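Local coordinates for Sel1 repeat family protein (Pseudomonas aeruginosa, PDB 6LCH) that probably serves as an immunity protein of the type VI secretion system, guarding the bacterium against its own effector PldB, at residues 175-178 with 182-185. Sequence-based numbering, arbitrary orientation.
Sequences YYKI and NFPK
Tyr176 and Asn182 meet through their backbones, Asn182 N giving a nearly straight hydrogen bond of 2.8 Å (166° at the hydrogen) to Tyr176 O, with the donor tilted from the carbonyl plane. Beside this bond the Tyr176 ring packs against the aliphatic chain of Lys185, whose CD sits over one face in a CH-pi contact, 3.7 Å from the ring centroid. Lys185 CD is nearest Tyr176 CE1, at 3.4 Å. The ring of Tyr175 reaches the other face through its CD2. In Lys185, CG anti to the backbone N (chi1 -168°) directs the chain toward the tyrosine ring, which it crosses at a slant. The two helices, 166-178 and 183-195, form the antiparallel hairpin of a Sel1 repeat, and the contact closes its short turn. Asn182 is the N-cap of the second helix: its OD1 accepts from Lys185 N at 3.1 Å, the donor standing above the amide plane. The same oxygen also accepts from Ala265 N, while ND2 donates to Asp264, so the cap ties the C-terminal tail to the hairpin. On the other flank, Phe183 turns a ring edge to Lys177 O, 3.6 Å from CE1; Phe183 CE1 also touches Lys177 CG, at 3.9 Å.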
ATOM      1  N   TYR A 175      14.284   4.530   2.326  1.00  4.68           N
ATOM      2  CA  TYR A 175      15.469   3.858   2.848  1.00  4.10           C
ATOM      3  C   TYR A 175      16.738   4.388   2.194  1.00  5.07           C
ATOM      4  O   TYR A 175      17.691   4.775   2.882  1.00  4.61           O
ATOM      5  CB  TYR A 175      15.361   2.349   2.638  1.00  6.00           C
ATOM      6  CG  TYR A 175      16.650   1.632   2.957  1.00  5.44           C
ATOM      7  CD1 TYR A 175      17.000   1.353   4.270  1.00  6.22           C
ATOM      8  CD2 TYR A 175      17.523   1.245   1.948  1.00  8.57           C
ATOM      9  CE1 TYR A 175      18.179   0.703   4.570  1.00  8.07           C
ATOM     10  CE2 TYR A 175      18.704   0.594   2.239  1.00  7.28           C
ATOM     11  CZ  TYR A 175      19.028   0.329   3.552  1.00 10.69           C
ATOM     12  OH  TYR A 175      20.205  -0.319   3.849  1.00 17.18           O
ATOM     13  N   TYR A 176      16.765   4.417   0.860  1.00  4.61           N
ATOM     14  CA  TYR A 176      17.973   4.835   0.156  1.00  7.68           C
ATOM     15  C   TYR A 176      18.288   6.300   0.412  1.00  7.63           C
ATOM     16  O   TYR A 176      19.458   6.671   0.563  1.00  8.57           O
ATOM     17  CB  TYR A 176      17.825   4.571  -1.338  1.00  8.97           C
ATOM     18  CG  TYR A 176      18.193   3.161  -1.685  1.00 10.78           C
ATOM     19  CD1 TYR A 176      19.514   2.743  -1.625  1.00 14.99           C
ATOM     20  CD2 TYR A 176      17.222   2.235  -2.036  1.00 10.16           C
ATOM     21  CE1 TYR A 176      19.861   1.448  -1.921  1.00 15.26           C
ATOM     22  CE2 TYR A 176      17.563   0.933  -2.337  1.00 13.02           C
ATOM     23  CZ  TYR A 176      18.885   0.548  -2.280  1.00 11.39           C
ATOM     24  OH  TYR A 176      19.247  -0.743  -2.577  1.00 16.74           O
ATOM     25  N   LYS A 177      17.258   7.143   0.467  1.00  5.18           N
ATOM     26  CA  LYS A 177      17.467   8.557   0.748  1.00  6.23           C
ATOM     27  C   LYS A 177      18.038   8.762   2.143  1.00  7.58           C
ATOM     28  O   LYS A 177      18.982   9.534   2.334  1.00  8.16           O
ATOM     29  CB  LYS A 177      16.152   9.320   0.595  1.00  6.27           C
ATOM     30  CG  LYS A 177      16.255  10.789   0.968  1.00  8.81           C
ATOM     31  CD  LYS A 177      14.909  11.485   0.857  1.00  9.30           C
ATOM     32  CE  LYS A 177      13.980  11.064   1.972  1.00  9.43           C
ATOM     33  NZ  LYS A 177      12.762  11.908   2.018  1.00 14.45           N
ATOM     34  N   ILE A 178      17.487   8.065   3.129  1.00  5.79           N
ATOM     35  CA  ILE A 178      17.717   8.371   4.536  1.00  8.33           C
ATOM     36  C   ILE A 178      18.819   7.505   5.143  1.00  6.71           C
ATOM     37  O   ILE A 178      19.693   8.008   5.847  1.00  6.42           O
ATOM     38  CB  ILE A 178      16.387   8.239   5.310  1.00  6.53           C
ATOM     39  CG1 ILE A 178      15.414   9.326   4.848  1.00  7.09           C
ATOM     40  CG2 ILE A 178      16.605   8.348   6.787  1.00  9.94           C
ATOM     41  CD1 ILE A 178      13.972   8.903   4.871  1.00  8.04           C
ATOM     42  N   ASN A 182      21.710   7.819  -0.699  1.00 10.56           N
ATOM     43  CA  ASN A 182      21.833   7.562  -2.131  1.00 11.33           C
ATOM     44  C   ASN A 182      20.627   8.212  -2.806  1.00  8.14           C
ATOM     45  O   ASN A 182      19.608   7.565  -3.052  1.00  6.22           O
ATOM     46  CB  ASN A 182      21.901   6.064  -2.420  1.00 11.12           C
ATOM     47  CG  ASN A 182      22.346   5.759  -3.840  1.00 13.99           C
ATOM     48  OD1 ASN A 182      22.076   6.522  -4.769  1.00 10.94           O
ATOM     49  ND2 ASN A 182      23.033   4.634  -4.016  1.00 14.60           N
ATOM     50  N   PHE A 183      20.754   9.500  -3.105  1.00  8.38           N
ATOM     51  CA  PHE A 183      19.615  10.247  -3.639  1.00  7.45           C
ATOM     52  C   PHE A 183      19.151   9.741  -5.000  1.00  7.43           C
ATOM     53  O   PHE A 183      17.936   9.535  -5.171  1.00  8.02           O
ATOM     54  CB  PHE A 183      19.957  11.739  -3.660  1.00  9.24           C
ATOM     55  CG  PHE A 183      20.187  12.318  -2.290  1.00 10.10           C
ATOM     56  CD1 PHE A 183      19.583  11.751  -1.179  1.00  7.67           C
ATOM     57  CD2 PHE A 183      21.008  13.415  -2.112  1.00 10.48           C
ATOM     58  CE1 PHE A 183      19.787  12.268   0.081  1.00  9.44           C
ATOM     59  CE2 PHE A 183      21.221  13.936  -0.850  1.00 12.25           C
ATOM     60  CZ  PHE A 183      20.607  13.364   0.247  1.00 12.19           C
ATOM     61  N   PRO A 184      20.019   9.507  -5.993  1.00  7.99           N
ATOM     62  CA  PRO A 184      19.506   9.047  -7.294  1.00 10.41           C
ATOM     63  C   PRO A 184      18.902   7.657  -7.253  1.00  8.68           C
ATOM     64  O   PRO A 184      17.950   7.393  -7.990  1.00  6.93           O
ATOM     65  CB  PRO A 184      20.741   9.096  -8.200  1.00 15.74           C
ATOM     66  CG  PRO A 184      21.740   9.924  -7.472  1.00 18.28           C
ATOM     67  CD  PRO A 184      21.480   9.673  -6.030  1.00 12.08           C
ATOM     68  N   LYS A 185      19.431   6.754  -6.428  1.00 10.44           N
ATOM     69  CA  LYS A 185      18.771   5.464  -6.262  1.00 10.36           C
ATOM     70  C   LYS A 185      17.462   5.614  -5.505  1.00  7.76           C
ATOM     71  O   LYS A 185      16.512   4.862  -5.753  1.00  8.95           O
ATOM     72  CB  LYS A 185      19.693   4.485  -5.541  1.00 11.51           C
ATOM     73  CG  LYS A 185      19.209   3.049  -5.569  1.00 12.58           C
ATOM     74  CD  LYS A 185      20.333   2.100  -5.219  1.00 17.07           C
ATOM     75  CE  LYS A 185      20.546   1.068  -6.302  1.00 18.94           C
ATOM     76  NZ  LYS A 185      21.774   0.273  -6.032  1.00 21.66           N
TER